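Local atomic coordinates of putative beta-glucosidase (Bifidobacterium adolescentis, PDB entry 5WAB), a protein that hydrolyses beta-glucosidic linkages as a glycoside hydrolase family 3 beta-glucosidase, and probably also releases terminal arabinopyranosyl units from ginsenoside Rb2. Residues Asn501-Asp505 / Pro506-Asn510; Ala169-Ser172 / Gln173-Arg177; Leu326-Ala329 / Ala330-Ile334; Ala481-Phe485 / Gly486-Pro490. All blocks are in the same frame, centred on the assembly; numbering follows the deposited sequence.

In the fold
Along the chain the order is contact 2, contact 3, contact 4, contact 1. Contact 2 belongs to the N-terminal, TIM-barrel-type part of the GH3 enzyme, at the step from strand 168-170 to helix 173-180; the other three lie in the C-terminal GH3 domain. Contacts 3 and 4 are neighbours, with centres about 11 Å apart, and touch through a probable hydrogen bond from Val328 N to Ile484 O. Contact 1, in the loop between strands 498-499 and 517-519, stands about 36 Å from contact 4 but about 18 Å from contact 2, centre to centre. Strand 517-519 pairs with strand 168-170, so the C-terminal domain's chain is hydrogen-bonded into the N-terminal part there.

Contact 1: residues Asn501-Asp505 / Pro506-Asn510; sequences NINDD and PSMIN
Two polar groups of Ser507 converge on one carboxylate oxygen of Asp505, and this pair of hydrogen bonds grips the carboxylate. Ser507 N lies 2.9 Å from Asp505 OD1, on the anti side and close to the carboxylate plane, with a nearly straight N-H...O angle of 164°. Ser507 OG donates to the same OD1 at 2.7 Å, but from well above that plane. A chi1 of -165° turns Asp505 CG away from its own amide nitrogen and brings the carboxylate forward beside the next peptide.

The backbone closes the bend: Met508 N bonds to Asp505 O at 3.1 Å, completing a type I beta turn from Asp505 to Met508 with Pro506 at its second position. Just upstream, Asn501 OD1 accepts from Asn503 N at 2.8 Å, an Asx turn that opens the 3-10 segment 502-504.

The side-chain packing is between Ile502 and Met508, which meet at about a right angle, CG1 of Ile502 resting 3.8 Å from Met508 SD; the polar Asn503 OD1 comes to 3.8 Å from Met508 CG. Ile502 also packs on Asn115 and Pro116, and Ser507 OG is hydrogen-bonded to Asn115 ND2.

Replacing Asp505 by alanine removes the acceptor, and Ser507 N and OG would probably be left without their shared partner, the turn easier to deform. With two donors on OD1, the buried carboxylate is likely to be stabilised in its charged form.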
# COMPACT_ATOMS: atom_id res chain seq x y z
N ASN A 501 -12.16 9.67 15.31
CA ASN A 501 -12.91 10.65 14.54
C ASN A 501 -11.98 11.22 13.47
O ASN A 501 -10.80 11.45 13.74
CB ASN A 501 -13.44 11.78 15.45
CG ASN A 501 -14.45 12.67 14.75
OD1 ASN A 501 -14.21 13.17 13.65
ND2 ASN A 501 -15.61 12.85 15.38
N ILE A 502 -12.51 11.43 12.27
CA ILE A 502 -11.69 11.96 11.18
C ILE A 502 -11.15 13.34 11.53
O ILE A 502 -10.10 13.76 11.03
CB ILE A 502 -12.48 12.00 9.86
CG1 ILE A 502 -11.57 12.36 8.68
CG2 ILE A 502 -13.64 12.98 9.95
CD1 ILE A 502 -10.39 11.42 8.48
N ASN A 503 -11.84 14.07 12.41
CA ASN A 503 -11.37 15.40 12.80
C ASN A 503 -10.17 15.34 13.74
O ASN A 503 -9.67 16.40 14.13
CB ASN A 503 -12.50 16.18 13.46
CG ASN A 503 -13.56 16.60 12.46
OD1 ASN A 503 -13.34 16.54 11.25
ND2 ASN A 503 -14.71 17.02 12.96
N ASP A 504 -9.72 14.15 14.12
CA ASP A 504 -8.46 14.03 14.84
C ASP A 504 -7.26 14.02 13.91
O ASP A 504 -6.15 14.33 14.35
CB ASP A 504 -8.46 12.76 15.70
CG ASP A 504 -9.57 12.76 16.74
OD1 ASP A 504 -10.01 13.85 17.15
OD2 ASP A 504 -10.01 11.66 17.14
N ASP A 505 -7.47 13.67 12.64
CA ASP A 505 -6.37 13.58 11.68
C ASP A 505 -5.78 14.96 11.43
O ASP A 505 -6.52 15.90 11.10
CB ASP A 505 -6.87 12.99 10.36
CG ASP A 505 -5.74 12.53 9.45
OD1 ASP A 505 -4.83 13.33 9.17
OD2 ASP A 505 -5.78 11.35 9.01
N PRO A 506 -4.46 15.12 11.55
CA PRO A 506 -3.87 16.46 11.40
C PRO A 506 -3.94 16.99 9.98
O PRO A 506 -3.64 18.18 9.77
CB PRO A 506 -2.41 16.24 11.83
CG PRO A 506 -2.16 14.81 11.53
CD PRO A 506 -3.44 14.09 11.82
N SER A 507 -4.34 16.17 9.01
CA SER A 507 -4.50 16.60 7.62
C SER A 507 -5.90 17.11 7.32
O SER A 507 -6.10 17.76 6.28
CB SER A 507 -4.21 15.44 6.68
OG SER A 507 -5.23 14.45 6.78
N MET A 508 -6.88 16.85 8.19
CA MET A 508 -8.26 17.19 7.86
C MET A 508 -8.44 18.69 7.68
O MET A 508 -9.30 19.13 6.91
CB MET A 508 -9.19 16.66 8.96
CG MET A 508 -10.64 16.64 8.58
SD MET A 508 -10.89 15.75 7.04
CE MET A 508 -12.68 15.82 6.94
N ILE A 509 -7.63 19.48 8.38
CA ILE A 509 -7.65 20.93 8.22
C ILE A 509 -7.28 21.31 6.79
O ILE A 509 -7.84 22.26 6.23
CB ILE A 509 -6.74 21.56 9.29
CG1 ILE A 509 -6.91 23.07 9.36
CG2 ILE A 509 -5.28 21.18 9.07
CD1 ILE A 509 -6.15 23.66 10.52
N ASN A 510 -6.35 20.58 6.18
CA ASN A 510 -5.96 20.83 4.79
C ASN A 510 -6.41 19.69 3.90
O ASN A 510 -5.58 19.03 3.26
CB ASN A 510 -4.45 21.01 4.67
CG ASN A 510 -3.96 22.28 5.31
OD1 ASN A 510 -4.23 23.38 4.83
ND2 ASN A 510 -3.20 22.14 6.39

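Contact 2: residues Ala169-Ser172 / Gln173-Arg177; sequences ANIS and QRALR
Ile171, just before the helix, reaches onto the first turn of helix 173-180. Its CB lies 3.9 Å from Leu176 CG. From there CG2, anti to the backbone N, wedges between two helix residues, 3.6 Å from Ala175 CB and 3.7 Å from Leu176 CG. The other branch runs through CG1 to CD1, which ends 3.8 Å from Leu176 CD2; overall the two side chains cross at about a right angle.

Ser172, which links Ile171 to the helix, is the N-cap. Its OG accepts from Ala175 N at 3.2 Å with an N-H...O angle of 163°, and a chi1 of 73° turns the hydroxyl back over the helix start to do so. Ser172 O takes Leu176 N at 3.0 Å, the first i to i+4 bond of the helix. With an alanine at Ser172 the capping acceptor of Ala175 N is gone, and the first turn would probably fray.

Asn170 ND2 bonds to Asp519 OD1 beside the pairing of strands 168-170 and 517-519. On the helix side, Trp213 of helix 212-222 packs against Gln173 and Leu176, and Arg174 NH2 reaches Ala596 O.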
# COMPACT_ATOMS: atom_id res chain seq x y z
N ALA A 169 -0.24 19.70 -4.91
CA ALA A 169 0.11 19.29 -3.56
C ALA A 169 1.34 20.10 -3.17
O ALA A 169 2.43 19.89 -3.70
CB ALA A 169 0.39 17.79 -3.50
N ASN A 170 1.14 21.05 -2.25
CA ASN A 170 2.22 21.91 -1.77
C ASN A 170 2.81 21.28 -0.52
O ASN A 170 2.18 21.28 0.55
CB ASN A 170 1.69 23.33 -1.52
CG ASN A 170 1.18 23.99 -2.78
OD1 ASN A 170 1.68 23.72 -3.88
ND2 ASN A 170 0.19 24.86 -2.65
N ILE A 171 4.02 20.75 -0.65
CA ILE A 171 4.63 19.88 0.34
C ILE A 171 6.03 20.39 0.64
O ILE A 171 6.76 20.80 -0.28
CB ILE A 171 4.70 18.43 -0.17
CG1 ILE A 171 3.36 18.01 -0.77
CG2 ILE A 171 5.12 17.48 0.94
CD1 ILE A 171 3.38 16.64 -1.39
N SER A 172 6.41 20.37 1.91
CA SER A 172 7.78 20.71 2.27
C SER A 172 8.73 19.60 1.81
O SER A 172 8.33 18.46 1.57
CB SER A 172 7.93 20.90 3.78
OG SER A 172 7.86 19.65 4.43
N GLN A 173 10.02 19.96 1.71
CA GLN A 173 11.02 18.99 1.28
C GLN A 173 11.15 17.84 2.27
O GLN A 173 11.20 16.67 1.86
CB GLN A 173 12.36 19.68 1.07
CG GLN A 173 12.37 20.51 -0.20
CD GLN A 173 12.01 19.68 -1.42
OE1 GLN A 173 11.02 19.96 -2.10
NE2 GLN A 173 12.82 18.66 -1.70
N ARG A 174 11.18 18.13 3.58
CA ARG A 174 11.23 17.06 4.57
C ARG A 174 10.09 16.07 4.39
O ARG A 174 10.30 14.85 4.40
CB ARG A 174 11.20 17.63 5.99
CG ARG A 174 12.55 17.98 6.55
CD ARG A 174 12.48 18.13 8.07
NE ARG A 174 12.21 16.88 8.76
CZ ARG A 174 11.73 16.79 10.00
NH1 ARG A 174 11.45 17.90 10.68
NH2 ARG A 174 11.51 15.61 10.56
N ALA A 175 8.87 16.57 4.24
CA ALA A 175 7.73 15.68 4.11
C ALA A 175 7.81 14.85 2.83
O ALA A 175 7.49 13.66 2.83
CB ALA A 175 6.42 16.47 4.17
N LEU A 176 8.28 15.47 1.73
CA LEU A 176 8.51 14.72 0.50
C LEU A 176 9.56 13.64 0.71
O LEU A 176 9.36 12.47 0.35
CB LEU A 176 8.93 15.67 -0.62
CG LEU A 176 7.85 16.44 -1.37
CD1 LEU A 176 8.48 17.44 -2.28
CD2 LEU A 176 6.95 15.49 -2.16
N ARG A 177 10.69 14.00 1.32
CA ARG A 177 11.80 13.06 1.47
C ARG A 177 11.49 11.96 2.48
O ARG A 177 11.94 10.82 2.30
CB ARG A 177 13.06 13.81 1.89
CG ARG A 177 13.58 14.79 0.86
CD ARG A 177 14.19 14.05 -0.30
NE ARG A 177 14.86 14.97 -1.23
CZ ARG A 177 15.62 14.57 -2.24
NH1 ARG A 177 15.81 13.27 -2.45
NH2 ARG A 177 16.19 15.46 -3.03

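Contact 3: residues Leu326-Ala329 / Ala330-Ile334; sequences LPVA and ANAKI
Val328 and Ile334 meet end on: CG1 of Val328 stands 3.6 Å from CD1 of Ile334, and both side chains are buried. The same CG1 also touches Ala332 CB at 4.2 Å, a looser approach, so one methyl of Val328 serves two residues on the far limb of the bend. It can do this because chi1 of 175° sets CG1 beside the carbonyl carbon, on the side of the returning limb. CG1 of Ile334 stands opposite its own carbonyl carbon, and chi2 of -62° brings CD1 toward the valine.

Between these limbs the chain reverses through Ala329, Ala330 and Asn331. Ala330 has a positive phi of 63°, unusual for a residue with a CB, and its methyl lies close to the preceding carbonyl. Asn331 N lies only 2.5 Å from Ala329 O, a doubtful bond: the nitrogen stands almost square to the C=O direction and well out of the carbonyl plane.

The loop joins strand 317-321, at one edge of the six-stranded mixed sheet of the C-terminal GH3 domain, to strand 334-337, which lies inside that sheet. Ile334 is the first residue of this second strand and pairs through its backbone with Ala374 of edge strand 373-376.

Farther out, Val328 is held by a backbone hydrogen bond with Ile484, and the entry to the loop by Leu326 N bonding to Asn321 OD1, ahead of a cis peptide bond before Pro327. Next to the strand, Lys333 N bonds to Asp402 OD2, and the Ala332 side chain also rests on Asp402.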
# COMPACT_ATOMS: atom_id res chain seq x y z
N LEU A 326 -14.68 -16.01 18.77
CA LEU A 326 -13.99 -16.62 17.64
C LEU A 326 -12.81 -17.44 18.15
O LEU A 326 -12.07 -16.98 19.03
CB LEU A 326 -13.50 -15.57 16.66
CG LEU A 326 -14.57 -14.85 15.84
CD1 LEU A 326 -13.99 -13.60 15.20
CD2 LEU A 326 -15.16 -15.76 14.77
N PRO A 327 -12.58 -18.65 17.61
CA PRO A 327 -13.35 -19.32 16.55
C PRO A 327 -14.69 -19.91 16.98
O PRO A 327 -14.92 -20.18 18.16
CB PRO A 327 -12.41 -20.46 16.11
CG PRO A 327 -11.14 -20.29 16.88
CD PRO A 327 -11.47 -19.49 18.08
N VAL A 328 -15.55 -20.11 15.99
CA VAL A 328 -16.86 -20.72 16.16
C VAL A 328 -16.70 -22.24 16.07
O VAL A 328 -15.89 -22.74 15.27
CB VAL A 328 -17.85 -20.18 15.12
CG1 VAL A 328 -19.18 -20.89 15.20
CG2 VAL A 328 -18.03 -18.68 15.32
N ALA A 329 -17.46 -22.97 16.89
CA ALA A 329 -17.34 -24.42 17.03
C ALA A 329 -17.75 -25.22 15.80
O ALA A 329 -17.78 -26.46 15.89
CB ALA A 329 -18.16 -24.88 18.23
N ALA A 330 -18.09 -24.59 14.67
CA ALA A 330 -18.43 -25.27 13.42
C ALA A 330 -19.67 -26.17 13.50
O ALA A 330 -20.34 -26.36 12.48
CB ALA A 330 -17.24 -26.11 12.94
N ASN A 331 -19.97 -26.74 14.66
CA ASN A 331 -21.19 -27.52 14.85
C ASN A 331 -22.32 -26.69 15.43
O ASN A 331 -23.41 -27.21 15.68
CB ASN A 331 -20.93 -28.76 15.73
CG ASN A 331 -20.47 -28.40 17.13
OD1 ASN A 331 -20.32 -27.23 17.47
ND2 ASN A 331 -20.25 -29.42 17.94
N ALA A 332 -22.08 -25.40 15.65
CA ALA A 332 -23.01 -24.48 16.28
C ALA A 332 -24.11 -24.07 15.31
O ALA A 332 -23.99 -24.22 14.09
CB ALA A 332 -22.27 -23.24 16.78
N LYS A 333 -25.20 -23.56 15.88
CA LYS A 333 -26.31 -23.04 15.08
C LYS A 333 -26.00 -21.61 14.68
O LYS A 333 -26.02 -20.70 15.52
CB LYS A 333 -27.63 -23.15 15.85
CG LYS A 333 -28.88 -22.82 15.04
CD LYS A 333 -30.13 -23.04 15.87
CE LYS A 333 -31.39 -22.92 15.03
NZ LYS A 333 -31.55 -21.58 14.38
N ILE A 334 -25.70 -21.40 13.40
CA ILE A 334 -25.17 -20.14 12.92
C ILE A 334 -26.29 -19.33 12.28
O ILE A 334 -27.14 -19.88 11.56
CB ILE A 334 -24.02 -20.38 11.91
CG1 ILE A 334 -23.09 -21.50 12.38
CG2 ILE A 334 -23.22 -19.10 11.70
CD1 ILE A 334 -22.40 -21.19 13.69

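Contact 4: residues Ala481-Phe485 / Gly486-Pro490; sequences ADVIF and GKVSP
Val483 packs closely against the chain that returns past the end of its own helix. Its CG2 lies 3.7 Å from Val488 CG1, while CG1 lies against the CG-CD edge of the Pro490 ring, 3.7 Å from CG; both pairs cross at a slant. With chi1 at 171°, CG1 points away from the amide nitrogen and toward the proline, and the other methyl is left for the valine. Val488 CG1 also presses on Asp482 CB at 3.5 Å. Alongside the side-chain contacts, the CA-H of Val483 points almost straight at Val488 O (CA to O 3.5 Å).

Backbone bonds hold the return. Val488 N donates to Asp482 O at 3.0 Å, and Gly486 N to Val483 O at 3.2 Å. Gly486 has phi 82°, and a CB there would clash with Phe485 O, so glycine fits the helix exit.

The solvent side is looser. Exposed Lys487 crosses Asp482 at about a right angle through CB and CG, but NZ stays 6.1 Å from Asp482 OD1, too far for a salt bridge. That oxygen instead pairs with Arg369 NH2.

Helix 301-313 covers the packed face, where Ile313 touches Asp482, Val483 and Val488. On another flank helix 362-368 receives Ile484 on Phe362 and Phe485 on Leu366, and Tyr548 OH bonds to Val483 O, so the end of helix 476-484 is set between two helices and a loop.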
# COMPACT_ATOMS: atom_id res chain seq x y z
N ALA A 481 -14.19 -18.62 5.95
CA ALA A 481 -14.57 -19.84 6.65
C ALA A 481 -13.41 -20.41 7.45
O ALA A 481 -13.59 -20.86 8.59
CB ALA A 481 -15.09 -20.87 5.64
N ASP A 482 -12.21 -20.39 6.88
CA ASP A 482 -11.04 -20.94 7.56
C ASP A 482 -10.68 -20.15 8.81
O ASP A 482 -10.27 -20.74 9.82
CB ASP A 482 -9.85 -20.98 6.59
CG ASP A 482 -10.02 -22.01 5.50
OD1 ASP A 482 -11.02 -22.76 5.53
OD2 ASP A 482 -9.16 -22.05 4.60
N VAL A 483 -10.84 -18.83 8.78
CA VAL A 483 -10.48 -18.02 9.93
C VAL A 483 -11.58 -18.07 10.98
O VAL A 483 -11.32 -18.32 12.17
CB VAL A 483 -10.19 -16.57 9.50
CG1 VAL A 483 -10.05 -15.68 10.72
CG2 VAL A 483 -8.93 -16.52 8.64
N ILE A 484 -12.83 -17.86 10.56
CA ILE A 484 -13.95 -17.78 11.50
C ILE A 484 -14.15 -19.11 12.21
O ILE A 484 -14.49 -19.15 13.40
CB ILE A 484 -15.22 -17.33 10.75
CG1 ILE A 484 -15.07 -15.87 10.29
CG2 ILE A 484 -16.46 -17.52 11.61
CD1 ILE A 484 -16.19 -15.39 9.39
N PHE A 485 -13.91 -20.22 11.51
CA PHE A 485 -14.11 -21.54 12.08
C PHE A 485 -12.81 -22.18 12.54
O PHE A 485 -12.80 -23.38 12.84
CB PHE A 485 -14.85 -22.43 11.09
CG PHE A 485 -16.26 -22.01 10.86
CD1 PHE A 485 -17.27 -22.39 11.73
CD2 PHE A 485 -16.58 -21.18 9.80
CE1 PHE A 485 -18.57 -21.99 11.53
CE2 PHE A 485 -17.88 -20.76 9.60
CZ PHE A 485 -18.88 -21.17 10.46
N GLY A 486 -11.72 -21.42 12.57
CA GLY A 486 -10.53 -21.86 13.26
C GLY A 486 -9.64 -22.80 12.50
O GLY A 486 -8.73 -23.37 13.11
N LYS A 487 -9.88 -23.01 11.21
CA LYS A 487 -8.92 -23.77 10.42
C LYS A 487 -7.57 -23.08 10.39
O LYS A 487 -6.53 -23.75 10.33
CB LYS A 487 -9.45 -23.98 8.99
CG LYS A 487 -10.73 -24.81 8.91
CD LYS A 487 -10.56 -26.15 9.64
CE LYS A 487 -11.79 -27.05 9.48
NZ LYS A 487 -13.04 -26.39 9.95
N VAL A 488 -7.56 -21.74 10.46
CA VAL A 488 -6.34 -20.95 10.52
C VAL A 488 -6.60 -19.80 11.48
O VAL A 488 -7.73 -19.32 11.61
CB VAL A 488 -5.93 -20.42 9.13
CG1 VAL A 488 -7.12 -19.77 8.45
CG2 VAL A 488 -4.73 -19.48 9.22
N SER A 489 -5.54 -19.33 12.14
CA SER A 489 -5.72 -18.17 12.99
C SER A 489 -5.48 -16.88 12.20
O SER A 489 -4.57 -16.84 11.36
CB SER A 489 -4.75 -18.21 14.18
OG SER A 489 -4.71 -16.95 14.83
N PRO A 490 -6.27 -15.83 12.43
CA PRO A 490 -6.00 -14.55 11.77
C PRO A 490 -4.70 -13.96 12.29
O PRO A 490 -4.36 -14.12 13.46
CB PRO A 490 -7.21 -13.68 12.14
CG PRO A 490 -7.77 -14.32 13.35
CD PRO A 490 -7.40 -15.77 13.37